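Local coordinates for dipeptidase AC. Metallo peptidase. MEROPS family M19 (Rhodobacter sphaeroides, PDB 3LY0), which probably hydrolyses dipeptides with a pair of zinc ions, and is held here with a phosphinate mimic of the dipeptide L-Ala-D-Ala, at residues I57-P62 with E90-V95; A98-L103 with G134-E139. All blocks are in the same frame, centred on the assembly; numbering follows the deposited sequence.

Both contacts use helix 89-109, interaction 1 against the loop after strand 50-57 and interaction 2 against strand 132-139 of the parallel sheet, and both reach the bound phosphinate from the segment that faces the helix. Interaction 1 lies farther out and is partly buried. Interaction 2, about 12 Å away between centres, is fully buried and involves a later turn of the same helix. Valine, alanine and proline meet in the first, leucine, alanine and methionine in the second. Probable backbone hydrogen bonds, Ile57 N with His137 O and Ile57 O with Glu139 N, join the two. Tyr58 then offers LY0 a ring face, whereas Glu139 binds its zinc ions.

Interaction 1. Residues I57-P62 with E90-V95; sequences IYVPSP and EQAQPV. With LY0 ((2R)-3-[(R)-[(1R)-1-aminoethyl](hydroxy)phosphoryl]-2-methylpropanoic acid), chain C.
Val59 reaches from the loop 57-62 to helix 89-109 with its CG2 methyl, which comes to 4.1 Å from CG1 of Val95 and 4.3 Å from CB of Ala92. The two valines share a first torsion near 180°. In Val59 this sets CG1 anti to the backbone N and leaves CG2, beside that N, to meet the helix; in Val95 it is CG1, anti to N (chi1 178°), that points across. The valines meet at an oblique angle, methyl against methyl. CG2 of Val59 also lies near the carbonyl oxygen of Ala92, and CD of Pro60 adds a looser contact with the same Val95 methyl. Apolar side chains carry the contact, and Ile87 covers both Val59 and Ala92.

Tyr58, the preceding residue, leaves the backbone on the side away from the helix, and its ring reaches the bound phosphinate. Its chi1 of 142° lies well off a staggered value, and the ring presents one face to LY0. The ligand amine N1 sits over this face, offset toward the rim, 3.4 Å from CD2, while methyl C1 lies 3.7 Å from CZ. The opposite face meets N of Pro60, again near the rim. A hydrogen bond between the Tyr58 hydroxyl and His65 ND1 would help fix the ring's tilt. Arg168 bonds Val59 O and Ser61 OG. One side of this loop therefore packs on a helix while the other lines the pocket of the bound dipeptide mimic, as is characteristic of TIM-barrel enzymes, whose active sites lie at the C-terminal ends of the strands.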
loop_
_atom_site.group_PDB
_atom_site.type_symbol
_atom_site.label_atom_id
_atom_site.label_comp_id
_atom_site.label_asym_id
_atom_site.label_seq_id
_atom_site.Cartn_x
_atom_site.Cartn_y
_atom_site.Cartn_z
ATOM N N ILE A 57 -3.614 7.878 2.914
ATOM C CA ILE A 57 -3.851 9.280 2.611
ATOM C C ILE A 57 -2.875 9.619 1.493
ATOM O O ILE A 57 -1.664 9.615 1.700
ATOM C CB ILE A 57 -3.560 10.146 3.845
ATOM C CG1 ILE A 57 -4.559 9.831 4.969
ATOM C CG2 ILE A 57 -3.552 11.635 3.480
ATOM C CD1 ILE A 57 -4.143 10.355 6.312
ATOM N N TYR A 58 -3.407 9.888 0.307
ATOM C CA TYR A 58 -2.597 10.142 -0.876
ATOM C C TYR A 58 -3.144 11.383 -1.557
ATOM O O TYR A 58 -4.343 11.475 -1.785
ATOM C CB TYR A 58 -2.632 8.922 -1.809
ATOM C CG TYR A 58 -2.672 9.239 -3.288
ATOM C CD1 TYR A 58 -1.521 9.607 -3.981
ATOM C CD2 TYR A 58 -3.863 9.153 -3.994
ATOM C CE1 TYR A 58 -1.568 9.899 -5.333
ATOM C CE2 TYR A 58 -3.917 9.426 -5.343
ATOM C CZ TYR A 58 -2.774 9.806 -6.008
ATOM O OH TYR A 58 -2.849 10.076 -7.360
ATOM N N VAL A 59 -2.264 12.338 -1.853
ATOM C CA VAL A 59 -2.672 13.611 -2.437
ATOM C C VAL A 59 -2.542 13.542 -3.956
ATOM O O VAL A 59 -1.437 13.416 -4.480
ATOM C CB VAL A 59 -1.805 14.774 -1.890
ATOM C CG1 VAL A 59 -2.167 16.090 -2.572
ATOM C CG2 VAL A 59 -1.954 14.880 -0.387
ATOM N N PRO A 60 -3.674 13.608 -4.680
ATOM C CA PRO A 60 -3.579 13.521 -6.147
ATOM C C PRO A 60 -3.016 14.782 -6.792
ATOM O O PRO A 60 -3.230 15.889 -6.301
ATOM C CB PRO A 60 -5.038 13.347 -6.587
ATOM C CG PRO A 60 -5.780 12.922 -5.349
ATOM C CD PRO A 60 -5.064 13.556 -4.204
ATOM N N SER A 61 -2.312 14.594 -7.907
ATOM C CA SER A 61 -1.863 15.696 -8.753
ATOM C C SER A 61 -3.013 16.166 -9.641
ATOM O O SER A 61 -3.999 15.446 -9.811
ATOM C CB SER A 61 -0.700 15.235 -9.634
ATOM O OG SER A 61 0.501 15.142 -8.895
ATOM N N PRO A 62 -2.886 17.374 -10.225
ATOM C CA PRO A 62 -3.953 17.915 -11.080
ATOM C C PRO A 62 -4.331 16.967 -12.218
ATOM O O PRO A 62 -5.522 16.818 -12.522
ATOM C CB PRO A 62 -3.342 19.210 -11.620
ATOM C CG PRO A 62 -2.389 19.635 -10.540
ATOM C CD PRO A 62 -1.789 18.339 -10.040
ATOM N N GLU A 90 1.940 23.534 1.914
ATOM C CA GLU A 90 0.804 24.449 1.956
ATOM C C GLU A 90 -0.394 23.944 1.144
ATOM O O GLU A 90 -1.546 24.118 1.549
ATOM C CB GLU A 90 1.239 25.837 1.478
ATOM C CG GLU A 90 0.149 26.894 1.499
ATOM C CD GLU A 90 0.645 28.227 0.968
ATOM O OE1 GLU A 90 0.945 29.124 1.784
ATOM O OE2 GLU A 90 0.753 28.371 -0.270
ATOM N N GLN A 91 -0.128 23.307 0.005
ATOM C CA GLN A 91 -1.190 22.777 -0.837
ATOM C C GLN A 91 -1.608 21.358 -0.442
ATOM O O GLN A 91 -2.776 20.983 -0.571
ATOM C CB GLN A 91 -0.755 22.786 -2.311
ATOM C CG GLN A 91 -0.823 24.160 -2.968
ATOM C CD GLN A 91 0.114 25.161 -2.323
ATOM O OE1 GLN A 91 1.332 24.966 -2.296
ATOM N NE2 GLN A 91 -0.453 26.244 -1.784
ATOM N N ALA A 92 -0.651 20.563 0.030
ATOM C CA ALA A 92 -0.932 19.173 0.369
ATOM C C ALA A 92 -1.678 19.054 1.692
ATOM O O ALA A 92 -2.498 18.150 1.873
ATOM C CB ALA A 92 0.364 18.355 0.409
ATOM N N GLN A 93 -1.400 19.965 2.620
ATOM C CA GLN A 93 -1.955 19.821 3.967
ATOM C C GLN A 93 -3.482 19.795 4.060
ATOM O O GLN A 93 -4.028 18.939 4.743
ATOM C CB GLN A 93 -1.326 20.818 4.952
ATOM C CG GLN A 93 0.066 20.374 5.356
ATOM C CD GLN A 93 0.786 21.343 6.256
ATOM O OE1 GLN A 93 0.404 22.510 6.378
ATOM N NE2 GLN A 93 1.851 20.866 6.895
ATOM N N PRO A 94 -4.178 20.703 3.365
ATOM C CA PRO A 94 -5.644 20.646 3.429
ATOM C C PRO A 94 -6.197 19.325 2.880
ATOM O O PRO A 94 -7.204 18.807 3.376
ATOM C CB PRO A 94 -6.078 21.836 2.557
ATOM C CG PRO A 94 -4.916 22.781 2.617
ATOM C CD PRO A 94 -3.691 21.909 2.667
ATOM N N VAL A 95 -5.537 18.763 1.871
ATOM C CA VAL A 95 -6.040 17.532 1.263
ATOM C C VAL A 95 -5.797 16.371 2.225
ATOM O O VAL A 95 -6.682 15.538 2.440
ATOM C CB VAL A 95 -5.401 17.249 -0.126
ATOM C CG1 VAL A 95 -5.915 15.933 -0.682
ATOM C CG2 VAL A 95 -5.714 18.378 -1.097
HETATM P P LY0 C . -1.576 4.017 -6.026
HETATM C C1 LY0 C . -2.805 6.283 -7.100
HETATM N N1 LY0 C . -2.814 5.954 -4.643
HETATM C C2 LY0 C . -2.863 5.309 -5.944
HETATM C C4 LY0 C . -1.864 2.922 -7.472
HETATM C C5 LY0 C . -0.660 2.664 -8.334
HETATM C C6 LY0 C . 0.563 2.298 -7.538
HETATM C C7 LY0 C . -0.921 1.776 -9.524
HETATM O O31 LY0 C . -1.673 3.268 -4.718
HETATM O O32 LY0 C . -0.172 4.706 -6.099
HETATM O O61 LY0 C . 1.775 2.318 -8.147
HETATM O O62 LY0 C . 0.494 2.013 -6.330
#

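Interaction 2. Residues A98-L103 with G134-E139; sequences AMAGHL and GIMHME. With ZN (zinc ion), chain D; ZN (zinc ion), chain E; LY0 ((2R)-3-[(R)-[(1R)-1-aminoethyl](hydroxy)phosphoryl]-2-methylpropanoic acid), chain C.
Leu103 and Met136 make the main apolar contact between helix 89-109 and strand 132-139. The leucine uses one branch, CD2, which lies 3.7 Å from Met136 CB and also touches CG and CE of the methionine, so the branch sits alongside the start of the thioether chain and against its terminal methyl. Leu103 has CG anti to the backbone N (chi1 -176°), which carries its branches to the strand. Met136 runs out extended through chi2 and bends at chi3 (-57°), bringing CE back toward the leucine. One turn earlier in the helix, CB of Ala100 rests 4.4 Å from SD of Met136, a looser contact.

Metal coordination takes over at the end of the strand. Glu139 extends its chain and bridges the zinc ions with its carboxylate: OE1 binds the zinc ion of chain D at 2.1 Å, and OE2 the zinc ion of chain E at the same length. His13 and Asp15 also bind the first zinc ion, His212 and His233 the second. The ligand contributes further donors, with its phosphinyl O31 bonded to both metals, its amine N1 to the chain D ion, and O32 and carboxylate O62 to the chain E ion. Two metal bonds hold the carboxylate in position.

Strand 132-139 runs parallel to strands 50-57, 114-116 and 159-163. Ile57 of strand 50-57 touches both Ala100 and Met136, Leu159 flanks Met136, and Leu17 of helix 16-22 packs on Leu103 beside the sheet.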
loop_
_atom_site.group_PDB
_atom_site.type_symbol
_atom_site.label_atom_id
_atom_site.label_comp_id
_atom_site.label_asym_id
_atom_site.label_seq_id
_atom_site.Cartn_x
_atom_site.Cartn_y
_atom_site.Cartn_z
ATOM N N ALA A 98 -8.218 16.586 4.990
ATOM C CA ALA A 98 -9.531 16.120 4.560
ATOM C C ALA A 98 -9.607 14.600 4.644
ATOM O O ALA A 98 -10.568 14.040 5.165
ATOM C CB ALA A 98 -9.841 16.601 3.145
ATOM N N MET A 99 -8.586 13.921 4.132
ATOM C CA MET A 99 -8.624 12.469 4.082
ATOM C C MET A 99 -8.489 11.860 5.485
ATOM O O MET A 99 -9.191 10.909 5.833
ATOM C CB MET A 99 -7.549 11.949 3.118
ATOM C CG MET A 99 -7.746 12.490 1.681
ATOM S SD MET A 99 -6.487 12.009 0.447
ATOM C CE MET A 99 -7.059 10.373 0.003
ATOM N N ALA A 100 -7.599 12.415 6.305
ATOM C CA ALA A 100 -7.505 11.964 7.696
ATOM C C ALA A 100 -8.834 12.176 8.426
ATOM O O ALA A 100 -9.241 11.347 9.232
ATOM C CB ALA A 100 -6.374 12.689 8.436
ATOM N N GLY A 101 -9.503 13.286 8.122
ATOM C CA GLY A 101 -10.800 13.581 8.710
ATOM C C GLY A 101 -11.871 12.579 8.303
ATOM O O GLY A 101 -12.720 12.199 9.114
ATOM N N HIS A 102 -11.831 12.130 7.052
ATOM C CA HIS A 102 -12.757 11.088 6.588
ATOM C C HIS A 102 -12.492 9.760 7.301
ATOM O O HIS A 102 -13.428 9.025 7.612
ATOM C CB HIS A 102 -12.649 10.877 5.074
ATOM C CG HIS A 102 -13.229 11.990 4.267
ATOM N ND1 HIS A 102 -14.524 12.431 4.441
ATOM C CD2 HIS A 102 -12.707 12.731 3.262
ATOM C CE1 HIS A 102 -14.770 13.409 3.587
ATOM N NE2 HIS A 102 -13.684 13.611 2.859
ATOM N N LEU A 103 -11.223 9.460 7.568
ATOM C CA LEU A 103 -10.871 8.205 8.220
ATOM C C LEU A 103 -11.440 8.183 9.639
ATOM O O LEU A 103 -12.021 7.191 10.073
ATOM C CB LEU A 103 -9.355 8.007 8.237
ATOM C CG LEU A 103 -8.844 6.691 8.816
ATOM C CD1 LEU A 103 -9.343 5.519 7.983
ATOM C CD2 LEU A 103 -7.326 6.678 8.899
ATOM N N GLY A 134 -8.116 -0.330 11.001
ATOM C CA GLY A 134 -7.523 0.592 10.050
ATOM C C GLY A 134 -6.256 1.199 10.601
ATOM O O GLY A 134 -6.233 1.646 11.744
ATOM N N ILE A 135 -5.204 1.227 9.789
ATOM C CA ILE A 135 -3.991 1.966 10.124
ATOM C C ILE A 135 -3.942 3.221 9.260
ATOM O O ILE A 135 -4.048 3.141 8.033
ATOM C CB ILE A 135 -2.728 1.124 9.869
ATOM C CG1 ILE A 135 -2.735 -0.142 10.732
ATOM C CG2 ILE A 135 -1.458 1.953 10.121
ATOM C CD1 ILE A 135 -1.590 -1.088 10.438
ATOM N N MET A 136 -3.805 4.380 9.902
ATOM C CA MET A 136 -3.615 5.636 9.167
ATOM C C MET A 136 -2.225 5.682 8.525
ATOM O O MET A 136 -1.199 5.641 9.219
ATOM C CB MET A 136 -3.831 6.838 10.096
ATOM C CG MET A 136 -3.761 8.196 9.391
ATOM S SD MET A 136 -3.916 9.663 10.498
ATOM C CE MET A 136 -5.508 9.340 11.283
ATOM N N HIS A 137 -2.218 5.783 7.200
ATOM C CA HIS A 137 -1.012 5.700 6.390
ATOM C C HIS A 137 -0.939 6.915 5.489
ATOM O O HIS A 137 -1.960 7.360 4.970
ATOM C CB HIS A 137 -1.066 4.441 5.515
ATOM C CG HIS A 137 0.034 4.358 4.501
ATOM N ND1 HIS A 137 1.301 3.916 4.817
ATOM C CD2 HIS A 137 0.057 4.666 3.182
ATOM C CE1 HIS A 137 2.055 3.945 3.730
ATOM N NE2 HIS A 137 1.325 4.396 2.725
ATOM N N MET A 138 0.262 7.455 5.292
ATOM C CA MET A 138 0.450 8.572 4.372
ATOM C C MET A 138 1.298 8.095 3.193
ATOM O O MET A 138 2.417 7.637 3.380
ATOM C CB MET A 138 1.145 9.723 5.126
ATOM C CG MET A 138 1.406 10.997 4.335
ATOM S SD MET A 138 1.852 12.402 5.412
ATOM C CE MET A 138 0.397 12.453 6.412
ATOM N N GLU A 139 0.745 8.171 1.985
ATOM C CA GLU A 139 1.433 7.717 0.781
ATOM C C GLU A 139 1.978 8.944 0.083
ATOM O O GLU A 139 1.258 9.603 -0.666
ATOM C CB GLU A 139 0.454 6.987 -0.138
ATOM C CG GLU A 139 1.071 6.556 -1.470
ATOM C CD GLU A 139 0.169 5.619 -2.263
ATOM O OE1 GLU A 139 -1.065 5.693 -2.114
ATOM O OE2 GLU A 139 0.691 4.803 -3.030
HETATM ZN ZN ZN D . -2.492 4.357 -2.977
HETATM ZN ZN ZN E . 0.675 3.357 -4.551
HETATM P P LY0 C . -1.576 4.017 -6.026
HETATM C C1 LY0 C . -2.805 6.283 -7.100
HETATM N N1 LY0 C . -2.814 5.954 -4.643
HETATM C C2 LY0 C . -2.863 5.309 -5.944
HETATM C C4 LY0 C . -1.864 2.922 -7.472
HETATM C C5 LY0 C . -0.660 2.664 -8.334
HETATM C C6 LY0 C . 0.563 2.298 -7.538
HETATM C C7 LY0 C . -0.921 1.776 -9.524
HETATM O O31 LY0 C . -1.673 3.268 -4.718
HETATM O O32 LY0 C . -0.172 4.706 -6.099
HETATM O O61 LY0 C . 1.775 2.318 -8.147
HETATM O O62 LY0 C . 0.494 2.013 -6.330
#